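Local atomic coordinates of protein dsvD (Desulfovibrio vulgaris, PDB entry 1UCR), a protein that may play an essential role in dissimilatory sulfite reduction and possibly binds DNA through a winged-helix motif. Residues 38-43 against 61-66. Numbering follows the deposited sequence. Where two conformers were deposited one is given.
Sequences EVKKIL and TMYGLK
Lys40 and Tyr63 meet at the phenol oxygen: the ammonium nitrogen NZ of Lys40 donates to OH of Tyr63 at 2.9 Å, coming in at the edge of the ring and close to its plane. The same NZ also reaches OG1 of Thr61, tip to tip, in a weak hydrogen bond of 3.2 Å. One lysine thus ties together two residues that lie two places apart on the strand and point their side chains the same way. Bends at chi2 and chi3 (65° and 66°) carry the chain of Lys40 round to the strand, although its first bond points neither toward the strand nor away from it. On the way, CD of Lys40 passes 3.5 Å from the phenol OH of Tyr63.

Next to this polar end, Leu43 lies over one face of the tyrosine. Its CD1 sits 4.0 Å from the centroid of the Tyr63 ring, 17° off the normal, a CH-pi contact, while CB of Leu43 lies over the ring face, 3.7 Å from CE2 of Tyr63. The partners come from helix 36-48 and strand 60-65 of a winged-helix domain, the former preceding the hairpin of strands 52-57 and 60-65 that makes the wing; the two segment axes stay 11.2 Å apart, and the side chains of Lys40, Leu43 and Tyr63 span the gap. Tyr63 is further fixed by Tyr54 of the hairpin, which meets it edge-to-face, and by backbone hydrogen bonding with Phe22. Phe24 makes a cation-pi contact with Lys40 and also touches Leu43 and Thr61, whereas Phe27, Val8 and Leu52 pack round Leu43 in the core.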
ATOM      1  N   GLU B  38      13.449 -12.662 -11.826  1.00 10.72           N
ATOM      2  CA  GLU B  38      11.987 -12.712 -11.661  1.00 11.38           C
ATOM      3  C   GLU B  38      11.583 -11.956 -10.392  1.00  9.71           C
ATOM      4  O   GLU B  38      10.534 -11.295 -10.385  1.00 10.58           O
ATOM      5  CB  GLU B  38      11.542 -14.175 -11.631  1.00 13.96           C
ATOM      6  CG  GLU B  38      10.037 -14.321 -11.489  1.00 15.93           C
ATOM      7  CD  GLU B  38       9.205 -13.778 -12.631  1.00 22.56           C
ATOM      8  OE1 GLU B  38       7.947 -13.820 -12.467  1.00 25.21           O
ATOM      9  OE2 GLU B  38       9.707 -13.330 -13.696  1.00 30.14           O
ATOM     10  N   VAL B  39      12.369 -12.010  -9.319  1.00  9.68           N
ATOM     11  CA  VAL B  39      12.054 -11.203  -8.133  1.00  9.10           C
ATOM     12  C   VAL B  39      12.038  -9.734  -8.512  1.00  8.95           C
ATOM     13  O   VAL B  39      11.151  -8.970  -8.140  1.00  9.27           O
ATOM     14  CB  VAL B  39      13.027 -11.510  -6.973  1.00  9.64           C
ATOM     15  CG1 VAL B  39      12.690 -10.629  -5.767  1.00 11.53           C
ATOM     16  CG2 VAL B  39      12.991 -12.985  -6.593  1.00 10.86           C
ATOM     17  N   LYS B  40      13.038  -9.298  -9.298  1.00  8.74           N
ATOM     18  CA  LYS B  40      13.045  -7.901  -9.734  1.00  8.91           C
ATOM     19  C   LYS B  40      11.806  -7.589 -10.544  1.00  8.78           C
ATOM     20  O   LYS B  40      11.186  -6.549 -10.347  1.00  9.32           O
ATOM     21  CB  LYS B  40      14.321  -7.613 -10.547  1.00  8.65           C
ATOM     22  CG  LYS B  40      14.370  -6.163 -11.064  1.00  8.93           C
ATOM     23  CD  LYS B  40      14.475  -5.031 -10.045  1.00  9.41           C
ATOM     24  CE  LYS B  40      15.829  -5.052  -9.292  1.00  9.93           C
ATOM     25  NZ  LYS B  40      15.911  -3.787  -8.413  1.00  8.66           N
ATOM     26  N   LYS B  41      11.387  -8.485 -11.447  1.00  9.56           N
ATOM     27  CA  LYS B  41      10.183  -8.218 -12.243  1.00 10.97           C
ATOM     28  C   LYS B  41       8.942  -8.127 -11.392  1.00 10.66           C
ATOM     29  O   LYS B  41       8.102  -7.248 -11.606  1.00 12.74           O
ATOM     30  CB  LYS B  41      10.045  -9.311 -13.320  1.00 11.38           C
ATOM     31  CG  LYS B  41      11.045  -9.220 -14.484  1.00 13.87           C
ATOM     32  CD  LYS B  41      10.767  -8.074 -15.433  0.50 22.52           C
ATOM     33  CE  LYS B  41      11.715  -7.979 -16.619  0.50 24.21           C
ATOM     34  NZ  LYS B  41      11.841  -9.200 -17.478  0.50 26.49           N
ATOM     35  N   ILE B  42       8.779  -9.041 -10.428  1.00 10.78           N
ATOM     36  CA  ILE B  42       7.533  -8.931  -9.663  1.00 11.85           C
ATOM     37  C   ILE B  42       7.504  -7.736  -8.755  1.00 10.33           C
ATOM     38  O   ILE B  42       6.433  -7.113  -8.614  1.00 11.12           O
ATOM     39  CB  ILE B  42       7.148 -10.202  -8.937  1.00 14.65           C
ATOM     40  CG1 ILE B  42       8.027 -10.485  -7.777  1.00 17.99           C
ATOM     41  CG2 ILE B  42       7.001 -11.411  -9.866  1.00 22.32           C
ATOM     42  CD1 ILE B  42       7.517 -11.646  -6.930  1.00 19.41           C
ATOM     43  N   LEU B  43       8.646  -7.367  -8.165  1.00  9.21           N
ATOM     44  CA  LEU B  43       8.675  -6.155  -7.354  1.00  8.90           C
ATOM     45  C   LEU B  43       8.373  -4.926  -8.211  1.00  8.90           C
ATOM     46  O   LEU B  43       7.647  -4.007  -7.774  1.00  9.65           O
ATOM     47  CB  LEU B  43      10.069  -6.015  -6.689  1.00  8.79           C
ATOM     48  CG  LEU B  43      10.338  -7.036  -5.589  1.00  8.33           C
ATOM     49  CD1 LEU B  43      11.798  -6.924  -5.167  1.00  9.56           C
ATOM     50  CD2 LEU B  43       9.445  -6.820  -4.366  1.00 11.27           C
ATOM     51  N   THR B  61      18.660  -1.059  -4.210  1.00  8.22           N
ATOM     52  CA  THR B  61      17.295  -0.569  -4.229  1.00  8.15           C
ATOM     53  C   THR B  61      16.602  -1.080  -2.977  1.00  7.72           C
ATOM     54  O   THR B  61      16.997  -2.091  -2.394  1.00  7.95           O
ATOM     55  CB  THR B  61      16.540  -1.007  -5.506  1.00  8.29           C
ATOM     56  OG1 THR B  61      16.515  -2.434  -5.549  1.00  8.39           O
ATOM     57  CG2 THR B  61      17.259  -0.434  -6.741  1.00  9.81           C
ATOM     58  N   MET B  62      15.525  -0.385  -2.592  1.00  8.19           N
ATOM     59  CA  MET B  62      14.643  -0.829  -1.524  1.00  8.60           C
ATOM     60  C   MET B  62      13.207  -0.664  -1.933  1.00  8.20           C
ATOM     61  O   MET B  62      12.853   0.135  -2.804  1.00  9.26           O
ATOM     62  CB  MET B  62      14.899  -0.056  -0.218  1.00  9.98           C
ATOM     63  CG  MET B  62      16.361  -0.117   0.219  1.00 10.99           C
ATOM     64  SD  MET B  62      16.624   0.647   1.850  1.00 12.00           S
ATOM     65  CE  MET B  62      16.278  -0.760   2.901  1.00 13.84           C
ATOM     66  N   TYR B  63      12.346  -1.446  -1.246  1.00  8.53           N
ATOM     67  CA  TYR B  63      10.938  -1.517  -1.549  1.00  9.12           C
ATOM     68  C   TYR B  63      10.177  -1.572  -0.248  1.00  8.80           C
ATOM     69  O   TYR B  63      10.625  -2.251   0.692  1.00 10.50           O
ATOM     70  CB  TYR B  63      10.561  -2.757  -2.365  1.00  9.02           C
ATOM     71  CG  TYR B  63      11.291  -2.872  -3.699  1.00  8.83           C
ATOM     72  CD1 TYR B  63      12.624  -3.326  -3.752  1.00  8.76           C
ATOM     73  CD2 TYR B  63      10.654  -2.490  -4.895  1.00  8.77           C
ATOM     74  CE1 TYR B  63      13.274  -3.409  -4.966  1.00  8.99           C
ATOM     75  CE2 TYR B  63      11.332  -2.596  -6.120  1.00  8.89           C
ATOM     76  CZ  TYR B  63      12.640  -3.057  -6.121  1.00  8.69           C
ATOM     77  OH  TYR B  63      13.348  -3.170  -7.310  1.00  9.55           O
ATOM     78  N   GLY B  64       9.010  -0.972  -0.195  1.00  9.50           N
ATOM     79  CA  GLY B  64       8.071  -1.124   0.912  1.00 10.17           C
ATOM     80  C   GLY B  64       6.657  -0.889   0.431  1.00  9.73           C
ATOM     81  O   GLY B  64       6.431  -0.514  -0.715  1.00 11.03           O
ATOM     82  N   LEU B  65       5.680  -1.176   1.317  1.00 10.50           N
ATOM     83  CA  LEU B  65       4.304  -0.936   0.909  1.00 10.57           C
ATOM     84  C   LEU B  65       4.003   0.549   0.707  1.00 11.48           C
ATOM     85  O   LEU B  65       4.535   1.408   1.407  1.00 14.13           O
ATOM     86  CB  LEU B  65       3.367  -1.488   2.037  1.00 13.72           C
ATOM     87  CG  LEU B  65       3.329  -3.013   2.045  1.00 13.16           C
ATOM     88  CD1 LEU B  65       2.721  -3.514   3.359  1.00 19.23           C
ATOM     89  CD2 LEU B  65       2.573  -3.640   0.851  1.00 17.30           C
ATOM     90  N   LYS B  66       3.162   0.879  -0.291  1.00 12.73           N
ATOM     91  CA  LYS B  66       2.839   2.274  -0.594  1.00 15.01           C
ATOM     92  C   LYS B  66       2.368   2.985   0.642  1.00 14.89           C
ATOM     93  O   LYS B  66       1.457   2.486   1.328  1.00 18.13           O
ATOM     94  CB  LYS B  66       1.721   2.269  -1.639  1.00 16.18           C
ATOM     95  CG  LYS B  66       1.430   3.628  -2.222  1.00 16.18           C
ATOM     96  CD  LYS B  66       2.584   4.068  -3.138  1.00 19.60           C
ATOM     97  CE  LYS B  66       2.201   5.306  -3.964  1.00 20.00           C
ATOM     98  NZ  LYS B  66       3.471   5.775  -4.645  1.00 19.16           N
TER